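Local coordinates for protein glycosyl hydrolase family 10 (Bacteroides intestinalis DSM 17393, PDB 4QPW) that binds xylohexaose, and probably xylan chains, as a carbohydrate-binding module of a larger gut bacterial enzyme that probably hydrolyses xylan, at residues V4-D9 with D60-E65; E69-M74 with E109-A114; T103-Y108 with T131-Y136. All blocks are in the same frame, centred on the assembly; numbering follows the deposited sequence.

From the N terminus, strand 3-9 meets the loop that follows strand 54-57. Contact 1 thus closes the first long loop, 4-9 to 60-65. The chain then enters strand 69-78, and contact 2 pairs it with strand 106-113. Contact 3 opens on that second strand before contact 2 has closed, and ends on strand 130-141, so contacts 2 and 3 cross along the sequence. Contact 1 precedes both in series. All three reach one antiparallel sheet. Strand 130-141 runs beside both 3-9 and 69-78, and 106-113 flanks 69-78. Contacts 1 and 2 touch where E65 N meets Y70 OH. Contacts 2 and 3 join through the backbone of M74 and Y108.

Contact 1. Residues V4-D9 with D60-E65; sequences VDYEID and DNLPIE
L62 places its CD2 methyl over one face of the Y6 ring, 3.7 Å from the centroid and 4° off the ring normal. This is a CH-pi contact almost exactly over the ring centre. The Y6 CG is anti to its own N (chi1 173°), which sends the ring out across the loop 60-65. P63 adds apolar packing at the root of the same side chain, with its CD 3.7 Å from Y6 CB. Its CG also rests 3.9 Å from D5 CB.

The contact ties strand 3-9, at the border of one antiparallel sheet, to the loop after strand 54-57 of the other. It is therefore a link between the two sheets of a beta-sandwich-like module. D5 and Y6 form a classic beta bulge opposite I139, and P63 is the centre of an inverse gamma turn. L62 also packs on I139, V121 and V88, which fixes it beneath the ring.

Polar contacts gather at the phenol end. D60 N donates to Y6 OH over 3.2 Å, and the bond is nearly straight at 173°. A water in the plane of the ring, at its edge, lies 2.7 Å from Y6 OH and donates to N61 OD1. Within the loop, N61 N reaches D60 OD1 from above the carboxylate plane. The D5 carboxylate turns to H141, which its OD2 meets in a hydrogen bond.

Contact 2. Residues E69-M74 with E109-A114; sequences EYKLKM and EFSFKA
Y70 and F112 face each other as a hydrogen-bonded antiparallel pair. Y70 N gives its hydrogen to F112 O at 2.9 Å, nearly along the C=O axis, and F112 N returns a bond to Y70 O. L72 and F110, two residues along, form the next hydrogen-bonded pair, with the non-hydrogen-bonded pair K71 and S111 between them. CA-H...O contacts fill the steps between, such as K71 CA to F110 O.

On the face that carries Y70, L72, F110 and F112, the rings pack on the neighbouring strand. F112 CG sits between its own N and carbonyl carbon (chi1 67°). This swings the ring back across strand 69-78, and its CZ comes 3.8 Å from Y70 CB. The two rings are oblique, with planes at 33°. L72 CB meets the edge of the F110 ring at CD2, while A114 CB lies 4.0 Å from Y70 CE2 at the tyrosine edge.

The face with K71 and K73 is charged. The extended K71 chain crosses E109 and NZ bonds to its OE1 at 2.8 Å, on the syn side and 29° out of the carboxylate plane. K73 lies alongside E109, and its ion pair with OE2 is long.

Further out, D2 forms salt bridges with both lysines. E65 N donates to Y70 OH. F86 meets F110 edge-to-face, and V88 and A95 pack on F112. The segments form a regular antiparallel strand pair, with one apolar face turned to strands 82-89 and 95-101 of the other sheet, as in a beta-sandwich.

Contact 3. Residues T103-Y108 with T131-Y136; sequences TEWKEY and TIQIKY
W105 reaches strand 130-141 with the far end of its six-membered ring. Its CH2 lies 3.5 Å from Q133 CB. Its CZ3 lies 3.4 Å from Q133 O and 3.8 Å from K135 CB. The W105 CG is anti to its own carbonyl carbon (chi1 -79°), which drops the indole from the loop onto the strand. I134 N sits at the edge of the indole, near its plane. CZ3 and CH2 thus meet backbone atoms and the CB atoms of Q133 and K135. The Q133 side chain crosses the indole at about a right angle, yet its amide plane lies only 12° from the ring plane. M75 and R77 of strand 69-78 also pack against W105.

This strand 69-78 runs between the two segments' strands in the sheet. W105, in the loop just before strand 106-113, and E107, on that strand, reach across it, and no backbone bond joins the two segments directly. Side chains thus bridge across the middle strand of the larger antiparallel sheet.

Hydrogen bonding across the contact is carried by E107 and Y136. Y136 OH donates to E107 OE2 at 2.6 Å, a short bond. The carboxylate oxygen lies at the ring edge, in plane, and is met on its anti side, somewhat out of the carboxylate plane. The carboxylate stands at 90° to the ring. E107 gets there through an extended chain whose CG points opposite to N.

The other polar ends turn to neighbouring residues. W105 NE1 bonds to E37 OE2. The Q133 amide is gripped at both ends, its OE1 by R77 NE and its NE2 by E41 OE2, which fixes its rotation. K135 bends at chi2 and carries NZ to G38 O. The Y136 ring also makes a cation-pi contact with K138.

Contact 1. Residues V4-D9 with D60-E65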
# COMPACT_ATOMS: atom_id res chain seq x y z
N VAL A 4 -6.92 16.94 2.13
CA VAL A 4 -7.03 15.57 1.61
C VAL A 4 -7.58 15.59 0.16
O VAL A 4 -8.74 16.05 -0.06
CB VAL A 4 -7.91 14.72 2.48
CG1 VAL A 4 -8.08 13.31 1.93
CG2 VAL A 4 -7.25 14.66 3.89
N ASP A 5 -6.78 15.20 -0.76
CA ASP A 5 -7.21 15.05 -2.16
C ASP A 5 -8.00 13.77 -2.35
O ASP A 5 -8.99 13.74 -3.15
CB ASP A 5 -5.98 15.02 -3.09
CG ASP A 5 -5.25 16.26 -3.11
OD1 ASP A 5 -5.78 17.19 -3.81
OD2 ASP A 5 -4.24 16.44 -2.49
N TYR A 6 -7.62 12.69 -1.68
CA TYR A 6 -8.14 11.32 -1.90
C TYR A 6 -8.01 10.55 -0.63
O TYR A 6 -6.92 10.63 0.05
CB TYR A 6 -7.36 10.65 -3.00
CG TYR A 6 -7.63 9.20 -3.27
CD1 TYR A 6 -7.12 8.23 -2.49
CD2 TYR A 6 -8.42 8.78 -4.36
CE1 TYR A 6 -7.42 6.87 -2.69
CE2 TYR A 6 -8.64 7.42 -4.63
CZ TYR A 6 -8.16 6.49 -3.78
OH TYR A 6 -8.35 5.13 -3.98
N GLU A 7 -8.96 9.74 -0.29
CA GLU A 7 -8.82 8.78 0.82
C GLU A 7 -9.53 7.50 0.44
O GLU A 7 -10.68 7.50 -0.08
CB GLU A 7 -9.44 9.31 2.08
CG GLU A 7 -9.67 8.38 3.25
CD GLU A 7 -10.63 9.07 4.18
OE1 GLU A 7 -10.11 9.77 5.00
OE2 GLU A 7 -11.84 8.98 4.04
N ILE A 8 -8.98 6.39 0.84
CA ILE A 8 -9.73 5.01 0.93
C ILE A 8 -9.50 4.61 2.37
O ILE A 8 -8.33 4.56 2.89
CB ILE A 8 -9.21 4.03 -0.08
CG1 ILE A 8 -10.04 2.75 -0.15
CG2 ILE A 8 -7.73 3.71 -0.07
CD1 ILE A 8 -11.39 2.96 -0.81
N ASP A 9 -10.56 4.35 3.13
CA ASP A 9 -10.52 4.04 4.52
C ASP A 9 -11.06 2.62 4.73
O ASP A 9 -12.29 2.37 4.68
CB ASP A 9 -11.29 5.08 5.33
CG ASP A 9 -11.34 4.76 6.77
OD1 ASP A 9 -10.62 3.89 7.29
OD2 ASP A 9 -12.13 5.45 7.52
N ASP A 60 -6.25 3.69 -5.87
CA ASP A 60 -6.29 3.75 -7.35
C ASP A 60 -7.05 4.97 -7.75
O ASP A 60 -7.60 5.71 -6.90
CB ASP A 60 -7.03 2.44 -7.83
CG ASP A 60 -6.90 2.11 -9.27
OD1 ASP A 60 -6.19 2.76 -9.99
OD2 ASP A 60 -7.68 1.14 -9.64
N ASN A 61 -7.08 5.27 -9.06
CA ASN A 61 -7.88 6.39 -9.56
C ASN A 61 -7.42 7.70 -8.91
O ASN A 61 -8.26 8.57 -8.58
CB ASN A 61 -9.40 6.17 -9.29
CG ASN A 61 -9.86 4.72 -9.52
OD1 ASN A 61 -9.94 3.96 -8.63
ND2 ASN A 61 -10.04 4.38 -10.81
N LEU A 62 -6.13 7.89 -8.75
CA LEU A 62 -5.65 9.02 -7.96
C LEU A 62 -5.82 10.34 -8.66
O LEU A 62 -5.54 10.43 -9.89
CB LEU A 62 -4.21 8.79 -7.55
CG LEU A 62 -3.91 7.56 -6.71
CD1 LEU A 62 -2.40 7.46 -6.48
CD2 LEU A 62 -4.69 7.55 -5.41
N PRO A 63 -6.08 11.41 -7.95
CA PRO A 63 -6.33 12.75 -8.57
C PRO A 63 -5.04 13.52 -8.58
O PRO A 63 -4.96 14.61 -7.77
CB PRO A 63 -7.29 13.39 -7.62
CG PRO A 63 -6.83 12.87 -6.24
CD PRO A 63 -6.51 11.41 -6.54
N ILE A 64 -3.93 13.02 -8.94
CA ILE A 64 -2.63 13.67 -8.92
C ILE A 64 -2.24 14.11 -10.33
O ILE A 64 -2.56 13.47 -11.32
CB ILE A 64 -1.56 12.85 -8.20
CG1 ILE A 64 -1.29 11.53 -8.87
CG2 ILE A 64 -1.84 12.66 -6.70
CD1 ILE A 64 -0.28 10.61 -8.13
N GLU A 65 -1.53 15.24 -10.35
CA GLU A 65 -1.12 15.92 -11.63
C GLU A 65 0.36 16.02 -11.64
O GLU A 65 1.04 16.35 -10.68
CB GLU A 65 -1.72 17.31 -11.63
CG GLU A 65 -3.24 17.31 -11.61
CD GLU A 65 -3.78 18.72 -11.34
OE1 GLU A 65 -3.81 19.42 -12.33
OE2 GLU A 65 -4.01 19.16 -10.21
O HOH W 1 -5.98 16.47 -6.47
O HOH W 2 -10.22 4.43 -5.81

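Contact 2. Residues E69-M74 with E109-A114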
# COMPACT_ATOMS: atom_id res chain seq x y z
N GLU A 69 3.26 18.73 -5.91
CA GLU A 69 3.72 18.11 -4.67
C GLU A 69 2.55 17.62 -3.80
O GLU A 69 1.58 18.34 -3.55
CB GLU A 69 4.47 19.17 -3.87
CG GLU A 69 5.78 19.76 -4.45
CD GLU A 69 6.88 18.74 -4.66
OE1 GLU A 69 7.13 17.94 -3.69
OE2 GLU A 69 7.51 18.77 -5.78
N TYR A 70 2.75 16.40 -3.29
CA TYR A 70 1.74 15.72 -2.44
C TYR A 70 2.41 14.99 -1.38
O TYR A 70 3.63 14.80 -1.35
CB TYR A 70 0.91 14.70 -3.31
CG TYR A 70 0.24 15.29 -4.51
CD1 TYR A 70 -1.01 15.84 -4.45
CD2 TYR A 70 0.88 15.28 -5.79
CE1 TYR A 70 -1.65 16.35 -5.54
CE2 TYR A 70 0.27 15.81 -6.86
CZ TYR A 70 -1.00 16.34 -6.76
OH TYR A 70 -1.60 16.84 -7.91
N LYS A 71 1.60 14.46 -0.42
CA LYS A 71 2.03 13.39 0.46
C LYS A 71 1.19 12.15 0.25
O LYS A 71 -0.05 12.27 0.02
CB LYS A 71 1.85 13.74 1.96
CG LYS A 71 2.72 14.88 2.42
CD LYS A 71 2.43 15.22 3.88
CE LYS A 71 3.24 16.43 4.35
NZ LYS A 71 2.97 16.72 5.82
N LEU A 72 1.79 11.00 0.30
CA LEU A 72 1.10 9.75 0.53
C LEU A 72 1.08 9.49 2.05
O LEU A 72 2.17 9.58 2.70
CB LEU A 72 1.87 8.61 -0.14
CG LEU A 72 1.48 7.20 0.20
CD1 LEU A 72 0.09 6.83 -0.30
CD2 LEU A 72 2.53 6.19 -0.33
N LYS A 73 -0.06 9.21 2.62
CA LYS A 73 -0.20 8.82 4.03
C LYS A 73 -0.75 7.45 4.09
O LYS A 73 -1.78 7.15 3.41
CB LYS A 73 -1.04 9.77 4.83
CG LYS A 73 -0.54 11.18 4.84
CD LYS A 73 -1.28 12.11 5.80
CE LYS A 73 -0.65 13.51 5.83
NZ LYS A 73 -1.29 14.39 6.81
N MET A 74 -0.16 6.54 4.86
CA MET A 74 -0.70 5.20 5.05
C MET A 74 -0.58 4.79 6.47
O MET A 74 0.54 4.98 7.05
CB MET A 74 0.09 4.26 4.18
CG MET A 74 -0.45 2.87 4.02
SD MET A 74 0.61 1.70 3.13
CE MET A 74 1.04 3.13 1.75
N GLU A 109 4.21 8.86 6.32
CA GLU A 109 4.03 9.83 5.28
C GLU A 109 5.21 9.88 4.36
O GLU A 109 6.38 9.75 4.77
CB GLU A 109 3.42 11.20 5.77
CG GLU A 109 4.26 12.09 6.66
CD GLU A 109 3.56 13.41 7.03
OE1 GLU A 109 4.27 14.38 6.66
OE2 GLU A 109 2.43 13.46 7.63
N PHE A 110 4.96 10.09 3.08
CA PHE A 110 6.00 10.19 1.97
C PHE A 110 5.65 11.37 1.16
O PHE A 110 4.62 11.40 0.48
CB PHE A 110 5.88 8.89 1.17
CG PHE A 110 6.58 8.86 -0.21
CD1 PHE A 110 7.96 8.74 -0.30
CD2 PHE A 110 5.84 8.87 -1.38
CE1 PHE A 110 8.59 8.71 -1.57
CE2 PHE A 110 6.47 8.78 -2.62
CZ PHE A 110 7.80 8.68 -2.66
N SER A 111 6.50 12.39 1.18
CA SER A 111 6.36 13.51 0.33
C SER A 111 6.93 13.30 -1.06
O SER A 111 8.03 12.69 -1.16
CB SER A 111 7.08 14.75 0.95
OG SER A 111 6.40 15.18 2.13
N PHE A 112 6.26 13.69 -2.09
CA PHE A 112 6.76 13.45 -3.45
C PHE A 112 6.22 14.46 -4.35
O PHE A 112 5.14 15.02 -4.22
CB PHE A 112 6.43 12.04 -3.96
CG PHE A 112 4.96 11.75 -4.17
CD1 PHE A 112 4.05 11.52 -3.07
CD2 PHE A 112 4.41 11.80 -5.44
CE1 PHE A 112 2.75 11.34 -3.31
CE2 PHE A 112 3.08 11.61 -5.64
CZ PHE A 112 2.23 11.39 -4.55
N LYS A 113 6.98 14.65 -5.50
CA LYS A 113 6.49 15.32 -6.68
C LYS A 113 5.85 14.28 -7.64
O LYS A 113 6.57 13.30 -7.96
CB LYS A 113 7.62 16.11 -7.32
CG LYS A 113 7.15 16.98 -8.41
CD LYS A 113 8.28 17.97 -8.78
CE LYS A 113 8.90 17.64 -10.12
NZ LYS A 113 9.94 18.61 -10.59
N ALA A 114 4.65 14.42 -8.09
CA ALA A 114 4.08 13.43 -8.96
C ALA A 114 4.91 13.33 -10.27
O ALA A 114 5.29 14.40 -10.83
CB ALA A 114 2.67 13.74 -9.28

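Contact 3. Residues T103-Y108 with T131-Y136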
# COMPACT_ATOMS: atom_id res chain seq x y z
N THR A 103 4.93 -3.31 15.08
CA THR A 103 3.76 -3.88 15.60
C THR A 103 2.71 -2.90 16.13
O THR A 103 1.68 -3.32 16.66
CB THR A 103 4.04 -5.01 16.65
OG1 THR A 103 4.52 -4.35 17.88
CG2 THR A 103 4.98 -6.02 16.14
N GLU A 104 2.97 -1.62 16.08
CA GLU A 104 2.07 -0.57 16.55
C GLU A 104 1.36 0.03 15.31
O GLU A 104 2.04 0.27 14.31
CB GLU A 104 2.92 0.53 17.22
CG GLU A 104 3.75 -0.02 18.39
CD GLU A 104 4.69 0.94 19.01
OE1 GLU A 104 4.80 2.10 18.58
OE2 GLU A 104 5.34 0.59 20.07
N TRP A 105 0.12 0.37 15.45
CA TRP A 105 -0.58 1.16 14.39
C TRP A 105 0.06 2.53 14.35
O TRP A 105 -0.02 3.31 15.38
CB TRP A 105 -2.02 1.27 14.63
CG TRP A 105 -2.83 0.07 14.25
CD1 TRP A 105 -3.53 -0.72 15.04
CD2 TRP A 105 -3.04 -0.41 12.90
NE1 TRP A 105 -4.25 -1.67 14.28
CE2 TRP A 105 -3.93 -1.43 12.95
CE3 TRP A 105 -2.56 -0.01 11.64
CZ2 TRP A 105 -4.40 -2.09 11.77
CZ3 TRP A 105 -3.04 -0.65 10.50
CH2 TRP A 105 -3.94 -1.66 10.61
N LYS A 106 0.67 2.92 13.24
CA LYS A 106 1.32 4.20 13.03
C LYS A 106 0.96 4.70 11.65
O LYS A 106 0.71 3.91 10.75
CB LYS A 106 2.86 4.10 13.15
CG LYS A 106 3.25 3.73 14.62
CD LYS A 106 4.70 3.34 14.80
CE LYS A 106 5.72 4.22 14.23
NZ LYS A 106 7.10 3.57 14.55
N GLU A 107 0.98 6.03 11.48
CA GLU A 107 0.83 6.64 10.18
C GLU A 107 2.18 6.94 9.61
O GLU A 107 3.07 7.46 10.35
CB GLU A 107 -0.00 7.94 10.25
CG GLU A 107 -0.41 8.44 8.88
CD GLU A 107 -1.19 9.73 8.98
OE1 GLU A 107 -0.54 10.79 9.21
OE2 GLU A 107 -2.44 9.72 8.87
N TYR A 108 2.42 6.61 8.37
CA TYR A 108 3.62 6.91 7.64
C TYR A 108 3.33 7.91 6.57
O TYR A 108 2.24 7.82 5.91
CB TYR A 108 4.19 5.59 7.04
CG TYR A 108 4.52 4.56 8.09
CD1 TYR A 108 5.85 4.56 8.67
CD2 TYR A 108 3.59 3.76 8.65
CE1 TYR A 108 6.19 3.74 9.71
CE2 TYR A 108 3.92 2.89 9.68
CZ TYR A 108 5.23 2.91 10.21
OH TYR A 108 5.54 2.06 11.28
N THR A 131 1.91 -11.06 8.92
CA THR A 131 0.64 -10.33 8.60
C THR A 131 0.98 -8.84 8.50
O THR A 131 1.57 -8.27 9.45
CB THR A 131 -0.36 -10.57 9.66
OG1 THR A 131 -0.65 -12.01 9.81
CG2 THR A 131 -1.72 -9.91 9.38
N ILE A 132 0.62 -8.22 7.37
CA ILE A 132 0.61 -6.75 7.18
C ILE A 132 -0.83 -6.31 7.22
O ILE A 132 -1.71 -6.89 6.57
CB ILE A 132 1.28 -6.41 5.87
CG1 ILE A 132 2.74 -6.84 5.89
CG2 ILE A 132 1.09 -4.92 5.59
CD1 ILE A 132 3.40 -6.70 4.55
N GLN A 133 -1.12 -5.25 7.99
CA GLN A 133 -2.45 -4.62 8.04
C GLN A 133 -2.36 -3.15 7.67
O GLN A 133 -1.43 -2.44 8.11
CB GLN A 133 -3.01 -4.79 9.42
CG GLN A 133 -3.24 -6.29 9.77
CD GLN A 133 -3.85 -6.47 11.16
OE1 GLN A 133 -3.58 -5.68 12.06
NE2 GLN A 133 -4.67 -7.43 11.30
N ILE A 134 -3.28 -2.71 6.80
CA ILE A 134 -3.31 -1.34 6.27
C ILE A 134 -4.67 -0.78 6.55
O ILE A 134 -5.69 -1.29 6.12
CB ILE A 134 -2.95 -1.34 4.78
CG1 ILE A 134 -1.54 -1.85 4.58
CG2 ILE A 134 -3.15 0.10 4.23
CD1 ILE A 134 -1.16 -2.07 3.12
N LYS A 135 -4.73 0.31 7.36
CA LYS A 135 -6.00 0.86 7.77
C LYS A 135 -6.61 1.86 6.74
O LYS A 135 -7.83 1.87 6.61
CB LYS A 135 -5.77 1.58 9.11
CG LYS A 135 -6.95 1.94 9.91
CD LYS A 135 -7.60 0.71 10.52
CE LYS A 135 -8.80 1.06 11.42
NZ LYS A 135 -9.50 -0.15 11.91
N TYR A 136 -5.77 2.65 6.12
CA TYR A 136 -6.23 3.68 5.16
C TYR A 136 -5.06 4.12 4.36
O TYR A 136 -3.89 3.95 4.76
CB TYR A 136 -6.93 4.89 5.86
CG TYR A 136 -6.06 5.62 6.87
CD1 TYR A 136 -5.08 6.52 6.48
CD2 TYR A 136 -6.20 5.39 8.24
CE1 TYR A 136 -4.34 7.23 7.41
CE2 TYR A 136 -5.47 6.05 9.17
CZ TYR A 136 -4.52 6.91 8.74
OH TYR A 136 -3.69 7.64 9.68